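Local coordinates for D-threo-3-hydroxyaspartate dehydratase (Delftia, PDB 3WQC), which catalyses the pyridoxal-phosphate- and divalent-metal-dependent deamination of D-threo-3-hydroxyaspartate to oxaloacetate and ammonia, and also acts on other 3-hydroxyaspartate isomers and D-serine, at residues 146-151 / 183-188; 177-182 / 204-209; 196-201 / 228-233; 252-257 / 297-302. All coordinates share one frame; numbering follows the deposited sequence.

Interactions 1, 2 and 3 lie together in the barrel domain, their centres 11 to 14 Å apart, and each has a residue in contact with the pyridoxal phosphate. Interaction 1 meets interaction 2 through a probable hydrogen bond between Thr147 OG1 and Thr181 OG1 (2.9 Å), and meets interaction 3 where Leu198 CD2 packs 3.5 Å from Ser185 OG. Interactions 2 and 3 use successive parts of helix 192-215. Interaction 4 does not touch the cofactor; its centre is about 17 Å from that of interaction 1 and about 28 Å from that of interaction 2. Tyr187, a phosphate ligand, links it to the pocket, with CD2 4.0 Å from Val254 CG1.

Interaction 1 (146-151 / 183-188); sequences DTDGHR and AGSSYE. With PLP (pyridoxal-5'-phosphate), chain J.
Asp148 reaches across to the short 3-10 turn 184-188 and takes two bonds on a single oxygen. Asp148 OD2 accepts from Ser185 N at 2.9 Å, nearly in line with its C-O bond, and from Ser185 OG at 2.5 Å; both donors come from the same face of the carboxylate. The other oxygen serves its own loop: Asp148 OD1 accepts from His150 N at 3.1 Å, met from above the carboxylate plane, which closes an Asx turn. With CG set between the backbone N and the carbonyl carbon (chi1 73°), the carboxylate is turned to Ser185, leaving OD1 for His150 N. The imidazole of His150 lies flat on the turn, Gly184 CA standing 3.5 Å from the ring centroid in a CH-pi contact. A water in the ring plane pairs with His150 ND1 and donates to Glu188 OE2 at 2.8 Å. At the cofactor, Arg151 NH2 gives an N-H to PLP O3 at 3.1 Å, while its NH1 is bonded to Asn328 of the second subunit. Tyr187 OH donates a very short bond, 2.5 Å, to PLP O2P. These are loops following strands 140-146 and 175-180, the part of a TIM barrel where the cofactor pocket of this alanine-racemase-like fold lies.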
loop_
_atom_site.group_PDB
_atom_site.type_symbol
_atom_site.label_atom_id
_atom_site.label_comp_id
_atom_site.label_asym_id
_atom_site.label_seq_id
_atom_site.Cartn_x
_atom_site.Cartn_y
_atom_site.Cartn_z
ATOM N N ASP B 146 12.089 2.904 -25.375
ATOM C CA ASP B 146 12.067 4.101 -24.509
ATOM C C ASP B 146 11.804 5.276 -25.463
ATOM O O ASP B 146 12.652 5.612 -26.332
ATOM C CB ASP B 146 13.441 4.283 -23.855
ATOM C CG ASP B 146 13.528 5.535 -23.024
ATOM O OD1 ASP B 146 12.511 6.253 -22.950
ATOM O OD2 ASP B 146 14.632 5.818 -22.478
ATOM N N THR B 147 10.597 5.844 -25.426
ATOM C CA THR B 147 10.227 6.954 -26.301
ATOM C C THR B 147 10.223 8.277 -25.559
ATOM O O THR B 147 10.179 9.328 -26.217
ATOM C CB THR B 147 8.845 6.741 -26.975
ATOM O OG1 THR B 147 7.833 6.507 -25.952
ATOM C CG2 THR B 147 8.877 5.567 -27.928
ATOM N N ASP B 148 10.291 8.284 -24.210
ATOM C CA ASP B 148 10.229 9.545 -23.460
ATOM C C ASP B 148 11.150 9.693 -22.233
ATOM O O ASP B 148 11.009 10.679 -21.467
ATOM C CB ASP B 148 8.762 9.812 -23.079
ATOM C CG ASP B 148 8.319 8.843 -21.956
ATOM O OD1 ASP B 148 9.016 7.787 -21.773
ATOM O OD2 ASP B 148 7.269 9.129 -21.306
ATOM N N GLY B 149 12.086 8.736 -22.015
ATOM C CA GLY B 149 13.015 8.771 -20.925
ATOM C C GLY B 149 12.458 8.336 -19.587
ATOM O O GLY B 149 13.079 8.538 -18.560
ATOM N N HIS B 150 11.240 7.786 -19.597
ATOM C CA HIS B 150 10.543 7.483 -18.367
ATOM C C HIS B 150 11.189 6.356 -17.564
ATOM O O HIS B 150 11.316 6.512 -16.291
ATOM C CB HIS B 150 9.055 7.098 -18.701
ATOM C CG HIS B 150 8.241 6.750 -17.518
ATOM N ND1 HIS B 150 7.926 7.681 -16.520
ATOM C CD2 HIS B 150 7.533 5.554 -17.209
ATOM C CE1 HIS B 150 7.131 7.034 -15.575
ATOM N NE2 HIS B 150 6.885 5.767 -16.002
ATOM N N ARG B 151 11.511 5.212 -18.206
ATOM C CA ARG B 151 11.770 4.001 -17.406
ATOM C C ARG B 151 12.566 3.002 -18.334
ATOM O O ARG B 151 13.661 3.317 -18.658
ATOM C CB ARG B 151 10.417 3.342 -16.967
ATOM C CG ARG B 151 10.541 2.271 -15.860
ATOM C CD ARG B 151 9.106 2.024 -15.413
ATOM N NE ARG B 151 8.264 1.368 -16.401
ATOM C CZ ARG B 151 6.893 1.277 -16.312
ATOM N NH1 ARG B 151 6.235 1.947 -15.337
ATOM N NH2 ARG B 151 6.214 0.493 -17.164
ATOM N N ALA B 183 4.529 5.694 -22.485
ATOM C CA ALA B 183 5.052 7.054 -22.276
ATOM C C ALA B 183 4.618 7.571 -20.900
ATOM O O ALA B 183 3.736 8.445 -20.788
ATOM C CB ALA B 183 4.666 7.991 -23.418
ATOM N N GLY B 184 5.147 6.985 -19.818
ATOM C CA GLY B 184 4.733 7.293 -18.421
ATOM C C GLY B 184 5.048 8.708 -17.985
ATOM O O GLY B 184 4.521 9.161 -16.956
ATOM N N SER B 185 5.860 9.438 -18.758
ATOM C CA SER B 185 6.140 10.836 -18.439
ATOM C C SER B 185 4.879 11.645 -18.707
ATOM O O SER B 185 4.855 12.813 -18.251
ATOM C CB SER B 185 7.274 11.437 -19.284
ATOM O OG SER B 185 6.887 11.562 -20.667
ATOM N N SER B 186 3.819 11.086 -19.309
ATOM C CA SER B 186 2.545 11.815 -19.491
ATOM C C SER B 186 1.955 12.248 -18.111
ATOM O O SER B 186 1.162 13.232 -18.056
ATOM C CB SER B 186 1.546 10.965 -20.270
ATOM O OG SER B 186 1.122 9.842 -19.454
ATOM N N TYR B 187 2.368 11.588 -17.031
ATOM C CA TYR B 187 1.780 11.902 -15.703
ATOM C C TYR B 187 2.320 13.173 -15.157
ATOM O O TYR B 187 1.789 13.688 -14.183
ATOM C CB TYR B 187 2.094 10.767 -14.748
ATOM C CG TYR B 187 1.127 9.591 -14.903
ATOM C CD1 TYR B 187 0.916 8.910 -16.131
ATOM C CD2 TYR B 187 0.419 9.118 -13.769
ATOM C CE1 TYR B 187 0.067 7.802 -16.223
ATOM C CE2 TYR B 187 -0.457 8.032 -13.877
ATOM C CZ TYR B 187 -0.629 7.369 -15.071
ATOM O OH TYR B 187 -1.510 6.322 -15.137
ATOM N N GLU B 188 3.370 13.726 -15.802
ATOM C CA GLU B 188 3.920 15.023 -15.363
ATOM C C GLU B 188 3.210 16.177 -16.075
ATOM O O GLU B 188 3.537 17.346 -15.760
ATOM C CB GLU B 188 5.432 15.055 -15.653
ATOM C CG GLU B 188 6.281 14.059 -14.800
ATOM C CD GLU B 188 7.516 13.587 -15.566
ATOM O OE1 GLU B 188 8.118 14.357 -16.374
ATOM O OE2 GLU B 188 7.874 12.402 -15.404
HETATM N N1 PLP J . 1.728 -0.063 -20.193
HETATM C C2 PLP J . 2.634 -0.364 -19.241
HETATM C C2A PLP J . 3.940 -1.033 -19.602
HETATM C C3 PLP J . 2.327 -0.050 -17.866
HETATM O O3 PLP J . 3.208 -0.369 -16.931
HETATM C C4 PLP J . 1.072 0.597 -17.585
HETATM C C4A PLP J . 0.743 0.874 -16.225
HETATM C C5 PLP J . 0.176 0.875 -18.660
HETATM C C6 PLP J . 0.584 0.590 -19.971
HETATM C C5A PLP J . -1.148 1.556 -18.417
HETATM O O4P PLP J . -0.891 2.970 -17.981
HETATM P P PLP J . -2.110 3.747 -17.290
HETATM O O1P PLP J . -3.250 3.492 -18.205
HETATM O O2P PLP J . -1.658 5.165 -17.315
HETATM O O3P PLP J . -2.373 3.171 -15.959
HETATM O O HOH W 1 9.423 10.415 -16.625
#

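Interaction 2 (177-182 / 204-209); sequences GGVLTH and AGCVQA. With PLP (pyridoxal-5'-phosphate), chain J.
Cys206 packs against Val179 and Thr181 where helix 204-209 lies on strand 177-180, as the helix of a TIM-barrel beta-alpha-beta unit packs back on its own strand: strand 175-180, helix 192-215 and then the parallel strand 222-225. The short axes approach to 8.2 Å and run roughly antiparallel, at 148°. Cys206 CB meets Thr181 CG2 at 3.7 Å. Beyond it Cys206 SG, anti to the backbone N (chi1 -154°), lies over the main chain of the strand, 3.8 Å from Leu180 C. Val179 CG2 borders Cys206 SG at 3.8 Å and also presses on the carbonyl oxygen of the cysteine, with 3.6 Å between Val179 CG2 and Cys206 O. One turn on, Ala209 CB makes a looser contact with Val179 CG1, at 4.4 Å. Val179 and Thr181 both point their CB atoms at the helix, whereas Leu180 between them points away, the usual alternation along a strand. The contact is buried and made by van der Waals packing, and Val223 and Val225 of the next strand close in on Cys206. The Thr181 hydroxyl is satisfied elsewhere, bonded to Ile145 O. Beyond the strand, His182 faces the cofactor while its ND1 bonds to Gly226 O; PLP C3 sits 3.8 Å from the plane of the imidazole, over the ring centre.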
loop_
_atom_site.group_PDB
_atom_site.type_symbol
_atom_site.label_atom_id
_atom_site.label_comp_id
_atom_site.label_asym_id
_atom_site.label_seq_id
_atom_site.Cartn_x
_atom_site.Cartn_y
_atom_site.Cartn_z
ATOM N N GLY B 177 7.780 -10.666 -31.794
ATOM C CA GLY B 177 6.381 -10.449 -32.060
ATOM C C GLY B 177 5.996 -8.996 -32.206
ATOM O O GLY B 177 4.857 -8.675 -32.633
ATOM N N GLY B 178 6.886 -8.051 -31.833
ATOM C CA GLY B 178 6.453 -6.668 -31.852
ATOM C C GLY B 178 7.378 -5.802 -31.032
ATOM O O GLY B 178 8.387 -6.248 -30.473
ATOM N N VAL B 179 6.977 -4.510 -30.943
ATOM C CA VAL B 179 7.615 -3.523 -30.074
ATOM C C VAL B 179 6.532 -2.878 -29.229
ATOM O O VAL B 179 5.348 -2.790 -29.637
ATOM C CB VAL B 179 8.357 -2.389 -30.848
ATOM C CG1 VAL B 179 9.640 -2.991 -31.438
ATOM C CG2 VAL B 179 7.499 -1.778 -31.992
ATOM N N LEU B 180 6.899 -2.389 -28.030
ATOM C CA LEU B 180 5.928 -1.681 -27.228
ATOM C C LEU B 180 6.633 -0.512 -26.535
ATOM O O LEU B 180 7.866 -0.589 -26.271
ATOM C CB LEU B 180 5.234 -2.574 -26.155
ATOM C CG LEU B 180 6.080 -2.975 -24.930
ATOM C CD1 LEU B 180 5.135 -3.472 -23.797
ATOM C CD2 LEU B 180 7.137 -4.072 -25.232
ATOM N N THR B 181 5.854 0.507 -26.141
ATOM C CA THR B 181 6.409 1.604 -25.388
ATOM C C THR B 181 5.320 2.073 -24.419
ATOM O O THR B 181 4.106 1.881 -24.731
ATOM C CB THR B 181 6.874 2.801 -26.292
ATOM O OG1 THR B 181 7.635 3.682 -25.435
ATOM C CG2 THR B 181 5.722 3.520 -26.909
ATOM N N HIS B 182 5.736 2.676 -23.291
ATOM C CA HIS B 182 4.806 3.293 -22.371
ATOM C C HIS B 182 5.283 4.643 -22.066
ATOM O O HIS B 182 6.380 4.818 -21.404
ATOM C CB HIS B 182 4.823 2.428 -21.089
ATOM C CG HIS B 182 4.092 3.011 -19.909
ATOM N ND1 HIS B 182 2.711 3.320 -19.886
ATOM C CD2 HIS B 182 4.590 3.357 -18.630
ATOM C CE1 HIS B 182 2.412 3.773 -18.593
ATOM N NE2 HIS B 182 3.513 3.833 -17.886
ATOM N N ALA B 204 5.235 8.031 -32.675
ATOM C CA ALA B 204 6.336 8.160 -33.698
ATOM C C ALA B 204 7.549 7.336 -33.310
ATOM O O ALA B 204 8.146 6.642 -34.159
ATOM C CB ALA B 204 6.739 9.637 -33.874
ATOM N N GLY B 205 7.900 7.321 -32.019
ATOM C CA GLY B 205 9.092 6.588 -31.595
ATOM C C GLY B 205 8.845 5.075 -31.657
ATOM O O GLY B 205 9.756 4.340 -32.081
ATOM N N CYS B 206 7.652 4.581 -31.266
ATOM C CA CYS B 206 7.447 3.125 -31.318
ATOM C C CYS B 206 7.446 2.672 -32.779
ATOM O O CYS B 206 7.965 1.620 -33.109
ATOM C CB CYS B 206 6.156 2.808 -30.559
ATOM S SG CYS B 206 6.232 1.116 -29.948
ATOM N N VAL B 207 6.718 3.434 -33.643
ATOM C CA VAL B 207 6.664 3.060 -35.054
ATOM C C VAL B 207 8.075 3.184 -35.676
ATOM O O VAL B 207 8.427 2.277 -36.464
ATOM C CB VAL B 207 5.622 3.992 -35.745
ATOM C CG1 VAL B 207 5.715 3.784 -37.275
ATOM C CG2 VAL B 207 4.187 3.622 -35.289
ATOM N N GLN B 208 8.866 4.180 -35.276
ATOM C CA GLN B 208 10.249 4.265 -35.791
ATOM C C GLN B 208 11.023 2.993 -35.473
ATOM O O GLN B 208 11.739 2.440 -36.337
ATOM C CB GLN B 208 10.974 5.470 -35.151
ATOM C CG GLN B 208 12.462 5.650 -35.468
ATOM C CD GLN B 208 13.108 6.808 -34.710
ATOM O OE1 GLN B 208 12.441 7.417 -33.849
ATOM N NE2 GLN B 208 14.389 6.936 -34.797
ATOM N N ALA B 209 10.877 2.502 -34.222
ATOM C CA ALA B 209 11.633 1.269 -33.861
ATOM C C ALA B 209 11.138 0.109 -34.719
ATOM O O ALA B 209 11.953 -0.717 -35.189
ATOM C CB ALA B 209 11.411 0.970 -32.375
HETATM N N1 PLP J . 1.728 -0.063 -20.193
HETATM C C2 PLP J . 2.634 -0.364 -19.241
HETATM C C2A PLP J . 3.940 -1.033 -19.602
HETATM C C3 PLP J . 2.327 -0.050 -17.866
HETATM O O3 PLP J . 3.208 -0.369 -16.931
HETATM C C4 PLP J . 1.072 0.597 -17.585
HETATM C C4A PLP J . 0.743 0.874 -16.225
HETATM C C5 PLP J . 0.176 0.875 -18.660
HETATM C C6 PLP J . 0.584 0.590 -19.971
HETATM C C5A PLP J . -1.148 1.556 -18.417
HETATM O O4P PLP J . -0.891 2.970 -17.981
HETATM P P PLP J . -2.110 3.747 -17.290
HETATM O O1P PLP J . -3.250 3.492 -18.205
HETATM O O2P PLP J . -1.658 5.165 -17.315
HETATM O O3P PLP J . -2.373 3.171 -15.959
#

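Interaction 3 (196-201 / 228-233); sequences QALAER and TPTALA. With PLP (pyridoxal-5'-phosphate), chain J.
Ala199 CB rests against Thr230 where helix 196-201 crosses the short helix 228-233, a phosphate-binding helix that follows barrel strand 222-225. The axes come within 8.4 Å and run nearly perpendicular, at 97°. Small side chains meet at the crossing: Ala199 CB is 3.7 Å from Thr230 CB and touches the threonine's carbonyl oxygen as well. Thr230 CG2 packs against the first helix, 3.8 Å from Ala199 CA, and the threonine side chain crosses that of Leu198 at a slant. Farther along, Ala233 CB approaches Gln196 N, and the methylene Gln196 CG leans on Ala233 O at 3.9 Å. In the next shell, the hydroxyl of Thr230 is directed between its own backbone N and carbonyl carbon (chi1 51°); there OG1 is hydrogen-bonded to Ser227 OG and to Glu202 OE1 of the long helix, fixing the threonine's rotation. Leu195 adds apolar packing onto Pro229 and Ala233. Farther out still, the start of the short helix presents itself to the cofactor: Thr228 OG1 donates to PLP O1P at 2.6 Å, and Thr228 N donates to PLP O2P at 3.0 Å in a nearly straight hydrogen bond, N-H...O 179°.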
loop_
_atom_site.group_PDB
_atom_site.type_symbol
_atom_site.label_atom_id
_atom_site.label_comp_id
_atom_site.label_asym_id
_atom_site.label_seq_id
_atom_site.Cartn_x
_atom_site.Cartn_y
_atom_site.Cartn_z
ATOM N N GLN B 196 -1.114 15.904 -26.208
ATOM C CA GLN B 196 -1.260 15.510 -27.596
ATOM C C GLN B 196 0.143 15.363 -28.224
ATOM O O GLN B 196 0.397 14.421 -28.987
ATOM C CB GLN B 196 -2.113 16.555 -28.374
ATOM C CG GLN B 196 -2.315 16.221 -29.878
ATOM C CD GLN B 196 -3.157 17.281 -30.606
ATOM O OE1 GLN B 196 -4.264 17.591 -30.216
ATOM N NE2 GLN B 196 -2.611 17.829 -31.640
ATOM N N ALA B 197 1.050 16.275 -27.892
ATOM C CA ALA B 197 2.434 16.246 -28.454
ATOM C C ALA B 197 3.153 15.012 -27.931
ATOM O O ALA B 197 3.842 14.331 -28.726
ATOM C CB ALA B 197 3.224 17.532 -28.076
ATOM N N LEU B 198 3.003 14.678 -26.646
ATOM C CA LEU B 198 3.711 13.494 -26.087
ATOM C C LEU B 198 3.114 12.240 -26.723
ATOM O O LEU B 198 3.874 11.333 -27.026
ATOM C CB LEU B 198 3.640 13.504 -24.542
ATOM C CG LEU B 198 4.281 12.209 -23.937
ATOM C CD1 LEU B 198 5.780 12.106 -24.235
ATOM C CD2 LEU B 198 3.972 12.262 -22.458
ATOM N N ALA B 199 1.782 12.194 -26.939
ATOM C CA ALA B 199 1.142 11.013 -27.529
ATOM C C ALA B 199 1.777 10.825 -28.909
ATOM O O ALA B 199 1.973 9.662 -29.348
ATOM C CB ALA B 199 -0.370 11.130 -27.561
ATOM N N GLU B 200 1.933 11.921 -29.665
ATOM C CA GLU B 200 2.577 11.841 -31.042
ATOM C C GLU B 200 4.060 11.368 -30.933
ATOM O O GLU B 200 4.489 10.527 -31.756
ATOM C CB GLU B 200 2.477 13.169 -31.760
ATOM C CG GLU B 200 3.259 13.181 -33.078
ATOM C CD GLU B 200 2.859 12.161 -34.111
ATOM O OE1 GLU B 200 3.732 11.948 -35.005
ATOM O OE2 GLU B 200 1.763 11.522 -34.070
ATOM N N ARG B 201 4.821 11.842 -29.945
ATOM C CA ARG B 201 6.232 11.385 -29.750
ATOM C C ARG B 201 6.224 9.878 -29.429
ATOM O O ARG B 201 7.088 9.109 -29.922
ATOM C CB ARG B 201 6.891 12.144 -28.592
ATOM C CG ARG B 201 8.286 11.829 -28.161
ATOM C CD ARG B 201 8.784 12.883 -27.086
ATOM N NE ARG B 201 9.941 12.350 -26.446
ATOM C CZ ARG B 201 11.171 12.554 -26.885
ATOM N NH1 ARG B 201 11.381 13.361 -27.936
ATOM N NH2 ARG B 201 12.187 12.023 -26.235
ATOM N N THR B 228 -2.815 5.956 -19.938
ATOM C CA THR B 228 -4.189 6.453 -20.031
ATOM C C THR B 228 -4.160 7.884 -20.627
ATOM O O THR B 228 -4.968 8.180 -21.500
ATOM C CB THR B 228 -4.906 6.341 -18.642
ATOM O OG1 THR B 228 -5.362 4.996 -18.555
ATOM C CG2 THR B 228 -6.153 7.284 -18.632
ATOM N N PRO B 229 -3.293 8.790 -20.109
ATOM C CA PRO B 229 -3.393 10.182 -20.676
ATOM C C PRO B 229 -3.109 10.220 -22.201
ATOM O O PRO B 229 -3.765 10.980 -22.921
ATOM C CB PRO B 229 -2.345 10.942 -19.880
ATOM C CG PRO B 229 -2.242 10.139 -18.533
ATOM C CD PRO B 229 -2.376 8.707 -18.951
ATOM N N THR B 230 -2.071 9.496 -22.665
ATOM C CA THR B 230 -1.752 9.565 -24.121
ATOM C C THR B 230 -2.770 8.782 -24.913
ATOM O O THR B 230 -3.049 9.147 -26.056
ATOM C CB THR B 230 -0.344 9.061 -24.468
ATOM O OG1 THR B 230 -0.125 7.754 -23.878
ATOM C CG2 THR B 230 0.687 10.043 -23.896
ATOM N N ALA B 231 -3.367 7.721 -24.346
ATOM C CA ALA B 231 -4.468 7.028 -25.091
ATOM C C ALA B 231 -5.614 7.988 -25.413
ATOM O O ALA B 231 -6.222 7.949 -26.494
ATOM C CB ALA B 231 -5.014 5.809 -24.364
ATOM N N LEU B 232 -5.944 8.812 -24.409
ATOM C CA LEU B 232 -7.064 9.754 -24.527
ATOM C C LEU B 232 -6.751 11.014 -25.324
ATOM O O LEU B 232 -7.661 11.705 -25.818
ATOM C CB LEU B 232 -7.595 10.113 -23.149
ATOM C CG LEU B 232 -8.267 8.887 -22.447
ATOM C CD1 LEU B 232 -8.562 9.223 -20.952
ATOM C CD2 LEU B 232 -9.513 8.356 -23.176
ATOM N N ALA B 233 -5.457 11.279 -25.512
ATOM C CA ALA B 233 -5.025 12.533 -26.146
ATOM C C ALA B 233 -4.520 12.335 -27.586
ATOM O O ALA B 233 -4.426 13.361 -28.309
ATOM C CB ALA B 233 -3.991 13.248 -25.288
HETATM N N1 PLP J . 1.728 -0.063 -20.193
HETATM C C2 PLP J . 2.634 -0.364 -19.241
HETATM C C2A PLP J . 3.940 -1.033 -19.602
HETATM C C3 PLP J . 2.327 -0.050 -17.866
HETATM O O3 PLP J . 3.208 -0.369 -16.931
HETATM C C4 PLP J . 1.072 0.597 -17.585
HETATM C C4A PLP J . 0.743 0.874 -16.225
HETATM C C5 PLP J . 0.176 0.875 -18.660
HETATM C C6 PLP J . 0.584 0.590 -19.971
HETATM C C5A PLP J . -1.148 1.556 -18.417
HETATM O O4P PLP J . -0.891 2.970 -17.981
HETATM P P PLP J . -2.110 3.747 -17.290
HETATM O O1P PLP J . -3.250 3.492 -18.205
HETATM O O2P PLP J . -1.658 5.165 -17.315
HETATM O O3P PLP J . -2.373 3.171 -15.959
#

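Interaction 4 (252-257 / 297-302); sequences DLVMRN and RGTARQ
An N-capped helix, 253-258, packs here against a loop of the C-terminal beta domain, joining the barrel domain to the serine-dehydratase-like part of the chain, with Gln302 reaching between Val254 and Asn257. Its side chain is extended beyond CG, which carries the amide across the helix. There Gln302 NE2 donates to Val254 O at 3.1 Å, 17° from the carbonyl plane, while Gln302 OE1 accepts from Asn257 ND2 at 2.9 Å. That second donor stands 62° above the Gln302 carbonyl plane, not on a lone pair, and the two amide planes are 73° apart. Gln302 CD lies 3.3 Å from Asn257 CB. Asn257 is held at its other end too: OD1 takes an N-H of Arg256 NH1 at 2.8 Å, in the guanidinium plane, and ND2 has a further partner in Gln304 O. Beside this polar pair lies an apolar patch. Thr299 CG2 sits 3.8 Å from Leu253 CB and 3.9 Å from Val254 CG2, and the latter methyl also lies against the backbone of Gly298, at Gly298 C. The Thr299 hydroxyl turns off to Asn360 OD1 and Phe306 N. At the helix start Asp252 OD1 caps Met255 N at 2.9 Å, while its OD2 binds the backbone N of Ala362, next to the magnesium ligand His361. Across the two segments the polar bonds are all between neutral amides and a backbone carbonyl, so the join depends on direction rather than charge: Gln302, using both ends of its amide, is fixed in rotation.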
loop_
_atom_site.group_PDB
_atom_site.type_symbol
_atom_site.label_atom_id
_atom_site.label_comp_id
_atom_site.label_asym_id
_atom_site.label_seq_id
_atom_site.Cartn_x
_atom_site.Cartn_y
_atom_site.Cartn_z
ATOM N N ASP B 252 -8.941 8.616 -11.193
ATOM C CA ASP B 252 -8.503 9.035 -9.879
ATOM C C ASP B 252 -8.173 10.488 -9.903
ATOM O O ASP B 252 -8.381 11.162 -10.964
ATOM C CB ASP B 252 -7.354 8.133 -9.350
ATOM C CG ASP B 252 -6.106 8.186 -10.247
ATOM O OD1 ASP B 252 -5.913 9.261 -10.891
ATOM O OD2 ASP B 252 -5.343 7.195 -10.313
ATOM N N LEU B 253 -7.743 11.056 -8.768
ATOM C CA LEU B 253 -7.526 12.495 -8.731
ATOM C C LEU B 253 -6.254 12.950 -9.457
ATOM O O LEU B 253 -6.194 14.059 -9.994
ATOM C CB LEU B 253 -7.442 12.998 -7.289
ATOM C CG LEU B 253 -8.813 12.789 -6.538
ATOM C CD1 LEU B 253 -8.533 13.010 -5.043
ATOM C CD2 LEU B 253 -9.838 13.790 -7.081
ATOM N N VAL B 254 -5.249 12.067 -9.531
ATOM C CA VAL B 254 -4.057 12.378 -10.376
ATOM C C VAL B 254 -4.541 12.530 -11.845
ATOM O O VAL B 254 -4.136 13.500 -12.501
ATOM C CB VAL B 254 -3.005 11.264 -10.242
ATOM C CG1 VAL B 254 -2.014 11.285 -11.406
ATOM C CG2 VAL B 254 -2.287 11.499 -8.920
ATOM N N MET B 255 -5.416 11.673 -12.346
ATOM C CA MET B 255 -5.949 11.789 -13.726
ATOM C C MET B 255 -6.790 13.038 -13.874
ATOM O O MET B 255 -6.733 13.721 -14.928
ATOM C CB MET B 255 -6.789 10.580 -14.165
ATOM C CG MET B 255 -5.949 9.304 -14.353
ATOM S SD MET B 255 -4.849 9.344 -15.786
ATOM C CE MET B 255 -3.189 9.109 -15.146
ATOM N N ARG B 256 -7.595 13.358 -12.866
ATOM C CA ARG B 256 -8.408 14.596 -12.877
ATOM C C ARG B 256 -7.455 15.800 -13.031
ATOM O O ARG B 256 -7.699 16.718 -13.877
ATOM C CB ARG B 256 -9.187 14.709 -11.557
ATOM C CG ARG B 256 -10.070 15.951 -11.525
ATOM C CD ARG B 256 -9.293 17.121 -10.887
ATOM N NE ARG B 256 -10.170 18.243 -10.554
ATOM C CZ ARG B 256 -9.738 19.403 -10.032
ATOM N NH1 ARG B 256 -8.429 19.616 -9.764
ATOM N NH2 ARG B 256 -10.636 20.359 -9.754
ATOM N N ASN B 257 -6.337 15.845 -12.280
ATOM C CA ASN B 257 -5.415 16.938 -12.360
ATOM C C ASN B 257 -4.641 16.996 -13.701
ATOM O O ASN B 257 -4.293 18.108 -14.178
ATOM C CB ASN B 257 -4.435 16.922 -11.238
ATOM C CG ASN B 257 -5.034 17.437 -9.941
ATOM O OD1 ASN B 257 -6.013 18.217 -9.980
ATOM N ND2 ASN B 257 -4.382 17.131 -8.805
ATOM N N ARG B 297 0.759 10.001 -2.788
ATOM C CA ARG B 297 0.433 11.435 -2.670
ATOM C C ARG B 297 0.715 12.072 -4.036
ATOM O O ARG B 297 1.312 13.176 -4.083
ATOM C CB ARG B 297 1.217 12.071 -1.515
ATOM C CG ARG B 297 0.636 11.626 -0.142
ATOM C CD ARG B 297 -0.664 12.337 0.123
ATOM N NE ARG B 297 -0.385 13.781 0.464
ATOM C CZ ARG B 297 -0.599 14.819 -0.385
ATOM N NH1 ARG B 297 -0.107 16.013 0.011
ATOM N NH2 ARG B 297 -1.230 14.647 -1.598
ATOM N N GLY B 298 0.330 11.395 -5.135
ATOM C CA GLY B 298 0.642 11.953 -6.459
ATOM C C GLY B 298 0.079 13.325 -6.722
ATOM O O GLY B 298 0.659 14.066 -7.541
ATOM N N THR B 299 -1.028 13.730 -6.041
ATOM C CA THR B 299 -1.558 15.058 -6.296
ATOM C C THR B 299 -0.731 16.155 -5.638
ATOM O O THR B 299 -0.958 17.358 -5.994
ATOM C CB THR B 299 -3.019 15.182 -5.860
ATOM O OG1 THR B 299 -3.128 15.062 -4.410
ATOM C CG2 THR B 299 -3.920 14.147 -6.601
ATOM N N ALA B 300 0.225 15.813 -4.745
ATOM C CA ALA B 300 0.989 16.828 -3.981
ATOM C C ALA B 300 1.733 17.807 -4.884
ATOM O O ALA B 300 1.797 18.995 -4.569
ATOM C CB ALA B 300 1.959 16.235 -3.000
ATOM N N ARG B 301 2.199 17.355 -6.005
ATOM C CA ARG B 301 2.964 18.275 -6.873
ATOM C C ARG B 301 2.122 18.824 -8.038
ATOM O O ARG B 301 2.651 19.517 -8.919
ATOM C CB ARG B 301 4.122 17.531 -7.492
ATOM C CG ARG B 301 3.669 16.331 -8.369
ATOM C CD ARG B 301 3.117 15.200 -7.510
ATOM N NE ARG B 301 4.102 14.873 -6.458
ATOM C CZ ARG B 301 5.010 13.895 -6.534
ATOM N NH1 ARG B 301 5.076 13.074 -7.574
ATOM N NH2 ARG B 301 5.851 13.725 -5.533
ATOM N N GLN B 302 0.860 18.468 -8.141
ATOM C CA GLN B 302 0.032 18.853 -9.247
ATOM C C GLN B 302 -0.673 20.186 -8.944
ATOM O O GLN B 302 -0.391 20.792 -7.904
ATOM C CB GLN B 302 -1.008 17.778 -9.532
ATOM C CG GLN B 302 -0.383 16.468 -10.026
ATOM C CD GLN B 302 -1.497 15.542 -10.411
ATOM O OE1 GLN B 302 -2.328 15.158 -9.530
ATOM N NE2 GLN B 302 -1.537 15.068 -11.677
#